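Local structure of CRISPR-associated endonuclease Cas12b (Alicyclobacillus acidoterrestris, 5U31) at residues V34-E39 against F381-D385; L41-E47 against M229-E233; Q223-R228 against I391-F395. The protein is an RNA-guided CRISPR endonuclease that recognises a protospacer adjacent motif and cleaves invading DNA with the help of a divalent metal ion. The protein carries 3 engineered substitutions. All coordinates share one frame; numbering follows the deposited sequence.

Interaction 1. Residues V34-E39 against F381-D385. With SO4 (sulfate ion), chain F; nucleotides of chain B.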
# COMPACT_ATOMS: atom_id res chain seq x y z
N VAL A 34 -13.96 -28.63 4.34
CA VAL A 34 -13.39 -27.89 3.21
C VAL A 34 -12.10 -28.55 2.74
O VAL A 34 -11.86 -28.68 1.54
CB VAL A 34 -13.16 -26.41 3.60
CG1 VAL A 34 -12.36 -25.71 2.52
CG2 VAL A 34 -14.48 -25.71 3.79
N ARG A 35 -11.26 -28.99 3.68
CA ARG A 35 -10.03 -29.67 3.30
C ARG A 35 -10.33 -30.96 2.54
O ARG A 35 -9.64 -31.28 1.56
CB ARG A 35 -9.18 -29.97 4.54
CG ARG A 35 -7.80 -30.50 4.24
CD ARG A 35 -7.02 -30.74 5.53
NE ARG A 35 -5.64 -31.14 5.29
CZ ARG A 35 -4.60 -30.32 5.38
NH1 ARG A 35 -4.78 -29.05 5.71
NH2 ARG A 35 -3.37 -30.77 5.15
N TYR A 36 -11.36 -31.69 2.96
CA TYR A 36 -11.71 -32.94 2.29
C TYR A 36 -12.08 -32.70 0.83
O TYR A 36 -11.59 -33.38 -0.07
CB TYR A 36 -12.86 -33.64 3.03
CG TYR A 36 -13.52 -34.73 2.23
CD1 TYR A 36 -14.78 -34.53 1.66
CD2 TYR A 36 -12.88 -35.94 2.00
CE1 TYR A 36 -15.38 -35.52 0.91
CE2 TYR A 36 -13.48 -36.93 1.25
CZ TYR A 36 -14.72 -36.72 0.71
OH TYR A 36 -15.32 -37.70 -0.04
N TYR A 37 -12.95 -31.71 0.58
CA TYR A 37 -13.38 -31.45 -0.79
C TYR A 37 -12.28 -30.79 -1.61
O TYR A 37 -12.12 -31.08 -2.80
CB TYR A 37 -14.64 -30.58 -0.79
CG TYR A 37 -15.86 -31.26 -0.24
CD1 TYR A 37 -16.44 -32.33 -0.91
CD2 TYR A 37 -16.45 -30.83 0.94
CE1 TYR A 37 -17.58 -32.96 -0.41
CE2 TYR A 37 -17.58 -31.45 1.45
CZ TYR A 37 -18.14 -32.51 0.77
OH TYR A 37 -19.26 -33.12 1.29
N THR A 38 -11.51 -29.90 -0.99
CA THR A 38 -10.39 -29.28 -1.69
C THR A 38 -9.37 -30.33 -2.12
O THR A 38 -8.93 -30.34 -3.28
CB THR A 38 -9.75 -28.22 -0.81
OG1 THR A 38 -10.72 -27.20 -0.52
CG2 THR A 38 -8.58 -27.59 -1.52
N GLU A 39 -9.01 -31.24 -1.22
CA GLU A 39 -8.10 -32.32 -1.59
C GLU A 39 -8.67 -33.16 -2.72
O GLU A 39 -7.92 -33.61 -3.60
CB GLU A 39 -7.79 -33.17 -0.36
CG GLU A 39 -6.78 -34.27 -0.58
CD GLU A 39 -6.47 -35.00 0.71
OE1 GLU A 39 -6.29 -34.32 1.74
OE2 GLU A 39 -6.44 -36.25 0.70
N PHE A 381 0.22 -24.12 -3.45
CA PHE A 381 -1.07 -24.72 -3.12
C PHE A 381 -1.04 -25.12 -1.66
O PHE A 381 -0.15 -25.87 -1.24
CB PHE A 381 -1.35 -25.93 -4.02
CG PHE A 381 -2.59 -26.70 -3.64
CD1 PHE A 381 -3.84 -26.26 -4.03
CD2 PHE A 381 -2.50 -27.87 -2.90
CE1 PHE A 381 -4.98 -26.95 -3.69
CE2 PHE A 381 -3.64 -28.57 -2.55
CZ PHE A 381 -4.88 -28.11 -2.95
N THR A 382 -1.98 -24.60 -0.87
CA THR A 382 -2.03 -24.87 0.56
C THR A 382 -3.44 -25.23 0.97
O THR A 382 -4.36 -24.41 0.82
CB THR A 382 -1.53 -23.66 1.37
OG1 THR A 382 -2.33 -22.52 1.06
CG2 THR A 382 -0.07 -23.37 1.06
N LEU A 383 -3.62 -26.44 1.48
CA LEU A 383 -4.91 -26.87 1.99
C LEU A 383 -5.31 -26.03 3.21
O LEU A 383 -4.44 -25.55 3.95
CB LEU A 383 -4.88 -28.34 2.39
CG LEU A 383 -4.75 -29.48 1.37
CD1 LEU A 383 -5.72 -29.26 0.23
CD2 LEU A 383 -3.33 -29.63 0.86
N PRO A 384 -6.61 -25.84 3.45
CA PRO A 384 -7.04 -25.22 4.70
C PRO A 384 -6.70 -26.10 5.89
O PRO A 384 -6.59 -27.33 5.79
CB PRO A 384 -8.55 -25.09 4.53
CG PRO A 384 -8.91 -26.18 3.60
CD PRO A 384 -7.76 -26.25 2.63
N ASP A 385 -6.54 -25.45 7.04
CA ASP A 385 -6.27 -26.13 8.30
C ASP A 385 -7.00 -25.40 9.41
O ASP A 385 -7.10 -24.18 9.40
CB ASP A 385 -4.78 -26.19 8.61
CG ASP A 385 -4.50 -26.77 9.97
OD1 ASP A 385 -4.59 -28.01 10.12
OD2 ASP A 385 -4.20 -26.00 10.90
S SO4 F . -12.88 -41.01 -0.24
O1 SO4 F . -11.62 -40.28 -0.39
O2 SO4 F . -12.73 -42.33 -0.84
O3 SO4 F . -13.20 -41.13 1.18
O4 SO4 F . -13.97 -40.31 -0.91
P C B 98 -0.83 -19.13 0.25
OP1 C B 98 0.05 -20.32 0.19
OP2 C B 98 -0.63 -18.17 1.36
O5' C B 98 -0.73 -18.36 -1.14
C5' C B 98 -0.98 -19.04 -2.35
C4' C B 98 -1.18 -18.08 -3.49
O4' C B 98 -2.23 -17.13 -3.18
C3' C B 98 0.01 -17.20 -3.83
O3' C B 98 0.96 -17.89 -4.61
C2' C B 98 -0.64 -16.03 -4.54
O2' C B 98 -0.94 -16.37 -5.89
C1' C B 98 -1.95 -15.88 -3.77
N1 C B 98 -1.87 -14.87 -2.70
C2 C B 98 -1.86 -13.52 -3.06
O2 C B 98 -1.93 -13.21 -4.26
N3 C B 98 -1.78 -12.58 -2.10
C4 C B 98 -1.72 -12.94 -0.82
N4 C B 98 -1.64 -11.97 0.08
C5 C B 98 -1.72 -14.31 -0.42
C6 C B 98 -1.80 -15.23 -1.39
P A B 97 -4.70 -17.86 4.75
OP1 A B 97 -3.97 -18.85 5.57
OP2 A B 97 -4.53 -16.42 5.03
O5' A B 97 -4.28 -18.13 3.23
C5' A B 97 -4.41 -19.43 2.68
C4' A B 97 -4.57 -19.37 1.18
O4' A B 97 -5.69 -18.51 0.83
C3' A B 97 -3.41 -18.76 0.42
O3' A B 97 -2.34 -19.67 0.26
C2' A B 97 -4.07 -18.34 -0.88
O2' A B 97 -4.30 -19.47 -1.72
C1' A B 97 -5.42 -17.84 -0.38
N9 A B 97 -5.35 -16.39 -0.11
C8 A B 97 -5.15 -15.75 1.09
N7 A B 97 -5.11 -14.44 0.99
C5 A B 97 -5.28 -14.21 -0.37
C6 A B 97 -5.33 -13.03 -1.13
N6 A B 97 -5.21 -11.80 -0.62
N1 A B 97 -5.51 -13.15 -2.46
C2 A B 97 -5.64 -14.38 -2.98
N3 A B 97 -5.61 -15.56 -2.38
C4 A B 97 -5.42 -15.40 -1.06

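Interaction 2. Residues L41-E47 against M229-E233. With nucleotides of chain C.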
# COMPACT_ATOMS: atom_id res chain seq x y z
N LEU A 41 -10.69 -32.02 -5.15
CA LEU A 41 -10.52 -31.21 -6.35
C LEU A 41 -9.10 -31.29 -6.88
O LEU A 41 -8.88 -31.36 -8.10
CB LEU A 41 -10.91 -29.77 -6.05
CG LEU A 41 -12.40 -29.51 -5.80
CD1 LEU A 41 -12.62 -28.07 -5.36
CD2 LEU A 41 -13.20 -29.82 -7.06
N SER A 42 -8.11 -31.29 -5.98
CA SER A 42 -6.71 -31.33 -6.42
C SER A 42 -6.37 -32.64 -7.12
O SER A 42 -5.51 -32.66 -8.01
CB SER A 42 -5.78 -31.09 -5.24
OG SER A 42 -5.93 -32.09 -4.25
N LEU A 43 -7.02 -33.74 -6.73
CA LEU A 43 -6.77 -35.00 -7.41
C LEU A 43 -7.43 -35.03 -8.79
O LEU A 43 -6.84 -35.51 -9.75
CB LEU A 43 -7.25 -36.17 -6.56
CG LEU A 43 -6.58 -36.28 -5.19
CD1 LEU A 43 -7.19 -37.41 -4.39
CD2 LEU A 43 -5.09 -36.49 -5.34
N LEU A 44 -8.66 -34.51 -8.89
CA LEU A 44 -9.29 -34.42 -10.21
C LEU A 44 -8.45 -33.60 -11.17
O LEU A 44 -8.41 -33.89 -12.37
CB LEU A 44 -10.69 -33.82 -10.09
CG LEU A 44 -11.66 -34.53 -9.15
CD1 LEU A 44 -12.96 -33.75 -9.03
CD2 LEU A 44 -11.91 -35.96 -9.62
N ARG A 45 -7.75 -32.59 -10.66
CA ARG A 45 -6.93 -31.71 -11.48
C ARG A 45 -5.77 -32.47 -12.12
O ARG A 45 -5.38 -32.15 -13.25
CB ARG A 45 -6.42 -30.56 -10.62
CG ARG A 45 -5.51 -29.58 -11.30
CD ARG A 45 -5.15 -28.45 -10.36
NE ARG A 45 -4.15 -27.56 -10.94
CZ ARG A 45 -2.85 -27.68 -10.73
NH1 ARG A 45 -2.39 -28.65 -9.94
NH2 ARG A 45 -2.00 -26.84 -11.30
N GLN A 46 -5.25 -33.48 -11.42
CA GLN A 46 -4.11 -34.32 -11.84
C GLN A 46 -3.04 -33.52 -12.58
O GLN A 46 -2.59 -33.88 -13.68
CB GLN A 46 -4.58 -35.52 -12.66
CG GLN A 46 -5.61 -35.24 -13.73
CD GLN A 46 -6.53 -36.42 -13.94
OE1 GLN A 46 -6.19 -37.37 -14.64
NE2 GLN A 46 -7.71 -36.36 -13.34
N GLU A 47 -2.60 -32.44 -11.95
CA GLU A 47 -1.40 -31.71 -12.33
C GLU A 47 -0.53 -31.55 -11.09
O GLU A 47 -0.95 -31.88 -9.98
CB GLU A 47 -1.74 -30.35 -12.95
CG GLU A 47 -2.40 -30.44 -14.31
CD GLU A 47 -2.87 -29.09 -14.82
OE1 GLU A 47 -3.95 -28.64 -14.39
OE2 GLU A 47 -2.16 -28.49 -15.65
N MSE A 229 -10.32 -22.88 -4.78
CA MSE A 229 -9.80 -23.63 -5.91
C MSE A 229 -9.88 -22.81 -7.19
O MSE A 229 -9.10 -23.01 -8.12
CB MSE A 229 -10.57 -24.93 -6.06
CG MSE A 229 -9.74 -26.04 -6.65
SE MSE A 229 -8.16 -26.35 -5.56
CE MSE A 229 -7.40 -27.79 -6.64
N MSE A 230 -10.84 -21.90 -7.24
CA MSE A 230 -10.98 -21.03 -8.39
C MSE A 230 -9.93 -19.92 -8.41
O MSE A 230 -9.27 -19.72 -9.42
CB MSE A 230 -12.38 -20.43 -8.43
CG MSE A 230 -13.43 -21.42 -8.90
SE MSE A 230 -15.20 -20.65 -8.87
CE MSE A 230 -16.12 -21.88 -10.07
N SER A 231 -9.78 -19.20 -7.29
CA SER A 231 -8.82 -18.10 -7.28
C SER A 231 -7.40 -18.62 -7.45
O SER A 231 -6.57 -17.96 -8.08
CB SER A 231 -8.93 -17.29 -5.99
OG SER A 231 -8.28 -17.92 -4.91
N TRP A 232 -7.11 -19.80 -6.92
CA TRP A 232 -5.77 -20.35 -7.06
C TRP A 232 -5.48 -20.71 -8.51
O TRP A 232 -4.42 -20.37 -9.05
CB TRP A 232 -5.61 -21.55 -6.14
CG TRP A 232 -4.40 -22.35 -6.35
CD1 TRP A 232 -3.12 -22.03 -5.99
CD2 TRP A 232 -4.34 -23.65 -6.95
NE1 TRP A 232 -2.27 -23.05 -6.34
CE2 TRP A 232 -2.99 -24.06 -6.93
CE3 TRP A 232 -5.30 -24.50 -7.50
CZ2 TRP A 232 -2.58 -25.28 -7.44
CZ3 TRP A 232 -4.89 -25.71 -8.01
CH2 TRP A 232 -3.55 -26.09 -7.98
N GLU A 233 -6.43 -21.38 -9.18
CA GLU A 233 -6.26 -21.66 -10.60
C GLU A 233 -6.13 -20.38 -11.40
O GLU A 233 -5.39 -20.33 -12.39
CB GLU A 233 -7.43 -22.50 -11.12
CG GLU A 233 -7.31 -23.98 -10.84
CD GLU A 233 -6.39 -24.70 -11.81
OE1 GLU A 233 -5.66 -24.02 -12.56
OE2 GLU A 233 -6.41 -25.94 -11.83
P DT C 17 -6.89 -10.86 -11.15
OP1 DT C 17 -6.20 -11.45 -12.32
OP2 DT C 17 -7.85 -9.74 -11.31
O5' DT C 17 -7.70 -12.01 -10.38
C5' DT C 17 -7.02 -13.16 -9.91
C4' DT C 17 -7.95 -14.00 -9.05
O4' DT C 17 -7.75 -13.67 -7.65
C3' DT C 17 -9.45 -13.80 -9.33
O3' DT C 17 -10.10 -15.06 -9.46
C2' DT C 17 -9.94 -13.04 -8.09
C1' DT C 17 -9.01 -13.57 -7.02
N1 DT C 17 -8.88 -12.68 -5.83
C2 DT C 17 -8.59 -13.24 -4.61
O2 DT C 17 -8.42 -14.43 -4.45
N3 DT C 17 -8.49 -12.35 -3.58
C4 DT C 17 -8.66 -10.98 -3.64
O4 DT C 17 -8.56 -10.26 -2.65
C5 DT C 17 -8.98 -10.45 -4.95
C7 DT C 17 -9.18 -8.98 -5.14
C6 DT C 17 -9.07 -11.32 -5.97

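Interaction 3. Residues Q223-R228 against I391-F395. With nucleotides of chain C; nucleotides of chain B.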
# COMPACT_ATOMS: atom_id res chain seq x y z
N GLN A 223 -18.89 -25.06 -1.11
CA GLN A 223 -18.69 -23.78 -1.79
C GLN A 223 -17.32 -23.19 -1.46
O GLN A 223 -16.62 -22.69 -2.35
CB GLN A 223 -19.79 -22.79 -1.42
CG GLN A 223 -19.60 -21.44 -2.10
CD GLN A 223 -20.69 -20.45 -1.78
OE1 GLN A 223 -21.78 -20.81 -1.33
NE2 GLN A 223 -20.39 -19.17 -2.00
N GLN A 224 -16.92 -23.24 -0.19
CA GLN A 224 -15.65 -22.64 0.20
C GLN A 224 -14.46 -23.39 -0.38
O GLN A 224 -13.37 -22.83 -0.46
CB GLN A 224 -15.56 -22.57 1.73
CG GLN A 224 -16.49 -21.52 2.32
CD GLN A 224 -16.20 -21.22 3.78
OE1 GLN A 224 -15.18 -20.61 4.11
NE2 GLN A 224 -17.10 -21.64 4.66
N ALA A 225 -14.66 -24.64 -0.79
CA ALA A 225 -13.61 -25.38 -1.48
C ALA A 225 -13.53 -24.97 -2.95
O ALA A 225 -12.43 -24.85 -3.50
CB ALA A 225 -13.86 -26.88 -1.36
N ILE A 226 -14.68 -24.77 -3.58
CA ILE A 226 -14.72 -24.26 -4.95
C ILE A 226 -14.07 -22.88 -5.01
O ILE A 226 -13.27 -22.59 -5.92
CB ILE A 226 -16.17 -24.23 -5.46
CG1 ILE A 226 -16.77 -25.64 -5.46
CG2 ILE A 226 -16.23 -23.65 -6.84
CD1 ILE A 226 -16.18 -26.56 -6.51
N GLU A 227 -14.38 -22.01 -4.05
CA GLU A 227 -13.86 -20.65 -4.05
C GLU A 227 -12.34 -20.63 -4.07
O GLU A 227 -11.72 -20.04 -4.97
CB GLU A 227 -14.38 -19.89 -2.83
CG GLU A 227 -15.86 -19.72 -2.81
CD GLU A 227 -16.32 -19.22 -1.47
OE1 GLU A 227 -17.53 -19.24 -1.19
OE2 GLU A 227 -15.44 -18.80 -0.68
N ARG A 228 -11.72 -21.26 -3.08
CA ARG A 228 -10.26 -21.23 -2.99
C ARG A 228 -9.63 -21.92 -4.19
O ARG A 228 -8.51 -21.56 -4.59
CB ARG A 228 -9.81 -21.87 -1.68
CG ARG A 228 -10.03 -23.35 -1.61
CD ARG A 228 -9.75 -23.89 -0.23
NE ARG A 228 -8.38 -23.66 0.19
CZ ARG A 228 -8.03 -22.93 1.25
NH1 ARG A 228 -8.96 -22.35 2.00
NH2 ARG A 228 -6.75 -22.77 1.56
N ILE A 391 -10.28 -21.41 7.62
CA ILE A 391 -11.45 -20.76 7.10
C ILE A 391 -12.50 -20.77 8.21
O ILE A 391 -12.34 -21.40 9.24
CB ILE A 391 -11.95 -21.43 5.79
CG1 ILE A 391 -12.12 -22.94 5.96
CG2 ILE A 391 -11.00 -21.10 4.65
CD1 ILE A 391 -13.49 -23.36 6.44
N TRP A 392 -13.58 -20.01 8.01
CA TRP A 392 -14.56 -19.80 9.06
C TRP A 392 -15.93 -20.30 8.60
O TRP A 392 -16.28 -20.14 7.43
CB TRP A 392 -14.62 -18.32 9.45
CG TRP A 392 -13.27 -17.69 9.51
CD1 TRP A 392 -12.71 -16.84 8.59
CD2 TRP A 392 -12.28 -17.87 10.53
NE1 TRP A 392 -11.45 -16.49 8.98
CE2 TRP A 392 -11.16 -17.10 10.17
CE3 TRP A 392 -12.24 -18.61 11.72
CZ2 TRP A 392 -10.01 -17.05 10.95
CZ3 TRP A 392 -11.10 -18.56 12.49
CH2 TRP A 392 -10.00 -17.78 12.11
N THR A 393 -16.68 -20.89 9.52
CA THR A 393 -18.03 -21.32 9.19
C THR A 393 -18.91 -20.11 8.89
O THR A 393 -18.92 -19.14 9.66
CB THR A 393 -18.64 -22.15 10.32
OG1 THR A 393 -19.49 -21.33 11.13
CG2 THR A 393 -17.57 -22.74 11.20
N ARG A 394 -19.62 -20.15 7.77
CA ARG A 394 -20.52 -19.07 7.42
C ARG A 394 -21.92 -19.34 7.96
O ARG A 394 -22.27 -20.47 8.30
CB ARG A 394 -20.57 -18.88 5.90
CG ARG A 394 -19.27 -18.42 5.30
CD ARG A 394 -19.31 -18.50 3.79
NE ARG A 394 -18.03 -18.13 3.19
CZ ARG A 394 -17.77 -18.22 1.90
NH1 ARG A 394 -18.69 -18.66 1.06
NH2 ARG A 394 -16.58 -17.86 1.44
N PHE A 395 -22.72 -18.28 8.03
CA PHE A 395 -24.09 -18.36 8.51
C PHE A 395 -24.92 -17.39 7.69
O PHE A 395 -24.72 -16.18 7.78
CB PHE A 395 -24.17 -18.01 10.00
CG PHE A 395 -24.12 -19.19 10.91
CD1 PHE A 395 -25.28 -19.88 11.23
CD2 PHE A 395 -22.93 -19.61 11.47
CE1 PHE A 395 -25.25 -20.96 12.07
CE2 PHE A 395 -22.89 -20.70 12.32
CZ PHE A 395 -24.06 -21.37 12.62
P DT C 19 -16.91 -15.96 -6.47
OP1 DT C 19 -17.85 -16.97 -6.98
OP2 DT C 19 -16.79 -14.67 -7.19
O5' DT C 19 -17.16 -15.58 -4.92
C5' DT C 19 -17.38 -16.59 -3.97
C4' DT C 19 -17.09 -16.13 -2.55
O4' DT C 19 -15.92 -15.29 -2.49
C3' DT C 19 -18.14 -15.28 -1.88
O3' DT C 19 -19.26 -16.07 -1.50
C2' DT C 19 -17.36 -14.79 -0.67
C1' DT C 19 -15.95 -14.58 -1.26
N1 DT C 19 -15.64 -13.16 -1.51
C2 DT C 19 -15.25 -12.36 -0.45
O2 DT C 19 -15.13 -12.77 0.69
N3 DT C 19 -14.99 -11.06 -0.79
C4 DT C 19 -15.08 -10.49 -2.04
O4 DT C 19 -14.83 -9.31 -2.24
C5 DT C 19 -15.50 -11.37 -3.10
C7 DT C 19 -15.65 -10.86 -4.50
C6 DT C 19 -15.76 -12.65 -2.78
P G B 95 -10.38 -9.58 8.59
OP1 G B 95 -9.96 -10.08 9.93
OP2 G B 95 -9.45 -8.80 7.74
O5' G B 95 -10.91 -10.81 7.74
C5' G B 95 -11.80 -11.76 8.31
C4' G B 95 -11.96 -12.95 7.41
O4' G B 95 -12.78 -12.60 6.27
C3' G B 95 -10.68 -13.47 6.79
O3' G B 95 -9.94 -14.29 7.68
C2' G B 95 -11.16 -14.18 5.54
O2' G B 95 -11.65 -15.48 5.84
C1' G B 95 -12.35 -13.31 5.13
N9 G B 95 -12.05 -12.34 4.06
C8 G B 95 -11.79 -11.00 4.18
N7 G B 95 -11.60 -10.42 3.02
C5 G B 95 -11.76 -11.44 2.09
C6 G B 95 -11.67 -11.42 0.67
O6 G B 95 -11.43 -10.48 -0.08
N1 G B 95 -11.90 -12.68 0.13
C2 G B 95 -12.18 -13.81 0.86
N2 G B 95 -12.38 -14.94 0.16
N3 G B 95 -12.26 -13.84 2.18
C4 G B 95 -12.04 -12.63 2.72
P A B 96 -8.35 -14.34 7.55
OP1 A B 96 -7.77 -14.98 8.76
OP2 A B 96 -7.93 -12.97 7.16
O5' A B 96 -8.12 -15.33 6.33
C5' A B 96 -8.60 -16.66 6.40
C4' A B 96 -8.55 -17.33 5.05
O4' A B 96 -9.48 -16.69 4.15
C3' A B 96 -7.22 -17.27 4.32
O3' A B 96 -6.27 -18.21 4.78
C2' A B 96 -7.64 -17.47 2.88
O2' A B 96 -7.93 -18.84 2.64
C1' A B 96 -8.95 -16.70 2.84
N9 A B 96 -8.76 -15.30 2.39
C8 A B 96 -8.57 -14.18 3.16
N7 A B 96 -8.44 -13.07 2.46
C5 A B 96 -8.55 -13.49 1.15
C6 A B 96 -8.50 -12.81 -0.09
N6 A B 96 -8.32 -11.50 -0.21
N1 A B 96 -8.65 -13.53 -1.22
C2 A B 96 -8.83 -14.85 -1.11
N3 A B 96 -8.90 -15.60 -0.02
C4 A B 96 -8.75 -14.86 1.09

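Interaction 1. Residues V34-E39 against F381-D385
Arg-35 reaches from helix 17-45 over Leu-383 and Pro-384, and these three residues bury the most surface here. The arginine chain is stretched from CG to NE, with CG anti to the backbone N (chi1 -172°), which carries the guanidinium clear of the helix. Its NH1 donates a hydrogen bond to Pro-384 O, modelled too short for its exact length to be trusted; a loop carbonyl at this distance from the helix suits a long donor such as arginine. Leu-383 crosses it at about a right angle, its CB lying over one guanidinium face, 3.4 Å from Arg-35 NH1. One turn further along the helix, Leu-383 CD1 meets Thr-38 CG2 at 3.7 Å. Thr-38 can offer this methyl because its hydroxyl turns back to Val-34 O, 2.8 Å from OG1, a carbonyl that also accepts the backbone N-H of Thr-38. The proline ring, compact and apolar, sets Pro-384 CG 3.6 Å from Val-34 CG1. Asp-385 OD1 adds a distant opposite charge, while its OD2 accepts the backbone N-H groups of Thr-387 and Ala-388. This is helix-against-loop packing within the REC1 domain, joining an early helix to the extended segment that leads into WED-II.

Interaction 2. Residues L41-E47 against M229-E233
A salt-bridge network of Arg-45, Glu-47 and Glu-233 holds the end of helix 17-45 to helix 216-257 inside REC1. Arg-45 NE donates to Glu-233 OE2 at 2.9 Å; OE2 lies in the guanidinium plane, yet the donor approaches it from 52° above the carboxylate plane. Glu-233 bends at chi2 to bring that oxygen within range, and Tyr-104 OH shares it. Trp-232 fills one guanidinium face with CH2, 3.3 Å from Arg-45 CZ, the two planes standing 63° apart, so this is no parallel stack. Glu-47 CB covers the opposite face, and Glu-47 OE1 is a long, purely electrostatic partner of Arg-45 NE and forms a salt bridge with Arg-101. An arginine suits the place, since its flat cation serves an acid at the rim and carbon on both faces. One turn earlier on helix 17-45, Leu-41 CD1 lies 3.8 Å from CG of the selenomethionine Met-229. The pliable Met-229 chain ends with CE against the helix backbone, 3.6 Å from Ser-42 CA. The short segments run at 42°, axes 12.5 Å apart, a gap spanned by these long side chains, while helix 93-107 supplies Leu-107 against Leu-41 and Tyr-104 against Arg-45.

Interaction 3. Residues Q223-R228 against I391-F395
Glu-227 and Arg-394 form the charged core of this contact, an end-on, two-pronged salt bridge between a REC1 helix and a WED-II strand. Arg-394 NH1 binds Glu-227 OE1 and its NH2 binds Glu-227 OE2, each at 2.6 Å. Both oxygens use their syn lone pairs, and the two flat groups are nearly coplanar, 19° apart, so each N-H meets its own oxygen. Both chains are extended and meet from opposite directions.

Stacking comes next. Gln-224 slides past Arg-394 with its amide plane only 10° from the guanidinium plane, and its CG covers the centre of one face, 3.6 Å from Arg-394 CZ. Glutamine suits the position because the same amide can also bond: NE2 donates to Trp-392 O at 3.3 Å and to Asp-220 OD1. Asp-220 also receives the backbone N-H of Arg-394, adding a further tie between the strand and helix 216-257.

Van der Waals contact is made by Ile-391, whose CG2 lies at the edge of the Arg-228 guanidinium, 3.6 Å from NH1, and whose CB faces Gln-224 OE1. Arg-228 NH2 is bonded to Thr-382 O.

Nucleic acid flanks the contact. Trp-392 NE1 donates an almost straight bond (165°) to O3' of G95 of chain B, 3.0 Å away. Gln-223 NE2 bonds a DNA phosphate, and Glu-227 CD packs 3.4 Å from C4' of DT19 of chain C.

Strand 394-395 pairs with strand 473-483, which carries the phosphate-lock residue Gly-479. The whole is a REC1-to-WED-II domain junction bordering the bound guide RNA and DNA.

Helix 17-45 serves interactions 1 and 2, helix 216-257 serves interactions 2 and 3, and the loop 381-385 lies against both helices. Interactions 1 and 2 have centres about 10 Å apart and meet at Phe-381, whose CE1 is 3.7 Å from Met-229 SE. Interaction 3 is equally close to interaction 1, with Pro-384 CD packed 3.6 Å from Arg-228 NE. Interactions 2 and 3, about 15 Å between centres, touch through Leu-41 CD1, 3.7 Å from Ala-225 O. Interaction 3 alone crosses into WED-II and approaches the phosphate lock, the side chain of Arg-394 being about 7 Å from Gly-479; interactions 1 and 2 stay within REC1, away from the known functional sites.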